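Local coordinates for protein adenine phosphoribosyltransferase (Leishmania donovani, PDB 1QB7) that probably makes AMP in purine salvage by joining adenine to the ribose phosphate of 5-phospho-alpha-D-ribose 1-diphosphate, releasing diphosphate, at residues F60-Y65 and V91-P96. Residues are numbered along the deposited sequence; the frame is centred on the assembly and turned at random.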
loop_
_atom_site.group_PDB
_atom_site.type_symbol
_atom_site.label_atom_id
_atom_site.label_comp_id
_atom_site.label_asym_id
_atom_site.label_seq_id
_atom_site.Cartn_x
_atom_site.Cartn_y
_atom_site.Cartn_z
ATOM N N PHE A 60 -10.783 10.279 11.816
ATOM C CA PHE A 60 -11.168 9.525 13.000
ATOM C C PHE A 60 -9.983 8.871 13.717
ATOM O O PHE A 60 -9.784 9.086 14.913
ATOM C CB PHE A 60 -12.227 8.475 12.642
ATOM C CG PHE A 60 -12.726 7.693 13.827
ATOM C CD1 PHE A 60 -13.807 8.153 14.578
ATOM C CD2 PHE A 60 -12.086 6.520 14.224
ATOM C CE1 PHE A 60 -14.241 7.460 15.708
ATOM C CE2 PHE A 60 -12.513 5.820 15.355
ATOM C CZ PHE A 60 -13.593 6.297 16.097
ATOM N N LEU A 61 -9.195 8.085 12.986
ATOM C CA LEU A 61 -8.050 7.395 13.579
ATOM C C LEU A 61 -6.958 8.340 14.072
ATOM O O LEU A 61 -6.345 8.097 15.112
ATOM C CB LEU A 61 -7.503 6.340 12.614
ATOM C CG LEU A 61 -8.495 5.192 12.378
ATOM C CD1 LEU A 61 -7.960 4.203 11.353
ATOM C CD2 LEU A 61 -8.788 4.484 13.692
ATOM N N VAL A 62 -6.728 9.432 13.348
ATOM C CA VAL A 62 -5.730 10.410 13.776
ATOM C C VAL A 62 -6.176 10.998 15.123
ATOM O O VAL A 62 -5.389 11.057 16.069
ATOM C CB VAL A 62 -5.542 11.535 12.721
ATOM C CG1 VAL A 62 -4.757 12.699 13.315
ATOM C CG2 VAL A 62 -4.806 10.983 11.498
ATOM N N GLN A 63 -7.451 11.379 15.220
ATOM C CA GLN A 63 -7.998 11.938 16.460
ATOM C C GLN A 63 -7.878 10.924 17.585
ATOM O O GLN A 63 -7.501 11.263 18.708
ATOM C CB GLN A 63 -9.461 12.331 16.275
ATOM C CG GLN A 63 -9.645 13.584 15.439
ATOM C CD GLN A 63 -11.042 13.709 14.859
ATOM O OE1 GLN A 63 -11.950 12.955 15.223
ATOM N NE2 GLN A 63 -11.219 14.654 13.936
ATOM N N ARG A 64 -8.149 9.667 17.259
ATOM C CA ARG A 64 -8.070 8.603 18.238
ATOM C C ARG A 64 -6.681 8.498 18.848
ATOM O O ARG A 64 -6.534 8.514 20.069
ATOM C CB ARG A 64 -8.458 7.269 17.605
ATOM C CG ARG A 64 -8.316 6.098 18.539
ATOM C CD ARG A 64 -8.741 4.823 17.864
ATOM N NE ARG A 64 -8.614 3.676 18.755
ATOM C CZ ARG A 64 -9.448 3.398 19.753
ATOM N NH1 ARG A 64 -10.489 4.184 19.993
ATOM N NH2 ARG A 64 -9.242 2.325 20.507
ATOM N N TYR A 65 -5.660 8.440 18.002
ATOM C CA TYR A 65 -4.299 8.296 18.498
ATOM C C TYR A 65 -3.690 9.535 19.146
ATOM O O TYR A 65 -2.845 9.409 20.029
ATOM C CB TYR A 65 -3.407 7.683 17.418
ATOM C CG TYR A 65 -3.947 6.340 16.961
ATOM C CD1 TYR A 65 -4.224 5.336 17.889
ATOM C CD2 TYR A 65 -4.262 6.103 15.622
ATOM C CE1 TYR A 65 -4.808 4.133 17.504
ATOM C CE2 TYR A 65 -4.853 4.898 15.224
ATOM C CZ TYR A 65 -5.124 3.921 16.173
ATOM O OH TYR A 65 -5.740 2.747 15.806
ATOM N N VAL A 91 1.573 9.970 8.972
ATOM C CA VAL A 91 2.084 11.271 8.537
ATOM C C VAL A 91 1.546 12.403 9.421
ATOM O O VAL A 91 2.249 13.376 9.698
ATOM C CB VAL A 91 1.764 11.541 7.037
ATOM C CG1 VAL A 91 0.299 11.873 6.841
ATOM C CG2 VAL A 91 2.647 12.646 6.500
ATOM N N GLU A 92 0.313 12.243 9.896
ATOM C CA GLU A 92 -0.317 13.231 10.760
ATOM C C GLU A 92 0.190 13.126 12.199
ATOM O O GLU A 92 0.402 14.137 12.872
ATOM C CB GLU A 92 -1.835 13.058 10.737
ATOM C CG GLU A 92 -2.465 13.296 9.378
ATOM C CD GLU A 92 -2.157 14.675 8.809
ATOM O OE1 GLU A 92 -1.899 15.619 9.586
ATOM O OE2 GLU A 92 -2.182 14.821 7.571
ATOM N N LEU A 93 0.344 11.893 12.671
ATOM C CA LEU A 93 0.826 11.626 14.020
ATOM C C LEU A 93 2.327 11.860 14.107
ATOM O O LEU A 93 2.895 11.915 15.203
ATOM C CB LEU A 93 0.527 10.176 14.408
ATOM C CG LEU A 93 -0.933 9.735 14.469
ATOM C CD1 LEU A 93 -1.001 8.249 14.804
ATOM C CD2 LEU A 93 -1.673 10.561 15.502
ATOM N N GLU A 94 2.965 11.954 12.939
ATOM C CA GLU A 94 4.404 12.166 12.835
ATOM C C GLU A 94 5.197 11.034 13.488
ATOM O O GLU A 94 6.129 11.273 14.262
ATOM C CB GLU A 94 4.793 13.530 13.415
ATOM C CG GLU A 94 4.107 14.691 12.702
ATOM C CD GLU A 94 4.493 16.060 13.245
ATOM O OE1 GLU A 94 5.009 16.143 14.382
ATOM O OE2 GLU A 94 4.269 17.059 12.527
ATOM N N ILE A 95 4.779 9.798 13.208
ATOM C CA ILE A 95 5.449 8.604 13.720
ATOM C C ILE A 95 5.754 7.697 12.523
ATOM O O ILE A 95 5.171 7.860 11.445
ATOM C CB ILE A 95 4.603 7.847 14.793
ATOM C CG1 ILE A 95 3.238 7.436 14.225
ATOM C CG2 ILE A 95 4.450 8.706 16.050
ATOM C CD1 ILE A 95 2.393 6.627 15.186
ATOM N N PRO A 96 6.702 6.761 12.680
ATOM C CA PRO A 96 7.079 5.844 11.597
ATOM C C PRO A 96 5.976 4.894 11.128
ATOM O O PRO A 96 5.106 4.498 11.912
ATOM C CB PRO A 96 8.215 5.023 12.227
ATOM C CG PRO A 96 8.777 5.926 13.253
ATOM C CD PRO A 96 7.547 6.531 13.863
#
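Leu93, in the last turn of helix 86-93, reaches across to Val62 and Tyr65 of helix 51-67 and lays both its methyls against Tyr65 CB. Leu93 CD1 is the closer, 3.6 Å from Tyr65 CB, and runs on obliquely by the ring, where Leu93 CD1 is 4.0 Å from Tyr65 CD2. Leu93 CD2 also reaches the backbone of the other helix and rests 3.8 Å from Val62 O. The CG of Leu93 stands anti to its own carbonyl carbon (chi1 -62°), which carries the forked end toward helix 51-67; a branched, wholly apolar tip suits a spot where two residues about one turn apart are within reach of one side chain. Both methyls of Val62 touch Glu92 CB, Val62 CG2 at 3.7 Å and Val62 CG1 at 3.9 Å, and Val62 CG1 also faces Leu93 CD2 a little farther off. In this type I phosphoribosyltransferase fold the two helices are linked through strand 74-78 of the central, mostly parallel sheet, and Glu94, with positive phi, ends the second helix before the chain enters strand 97-100, one edge of the sheet within the subunit. Glu92 meets Val62 with its aliphatic CB and CG; the chain bends at chi2 (-57°), and beyond CG its carboxylate leads away to the dimer interface, where OE2 forms a salt bridge with Arg58 of the second subunit. Tyr65 is similarly two-sided: its buried ring gives hydrocarbon to Leu93, while its hydroxyl is hydrogen-bonded to Glu170 on sheet strand 167-173, tying helix 51-67 down to the sheet.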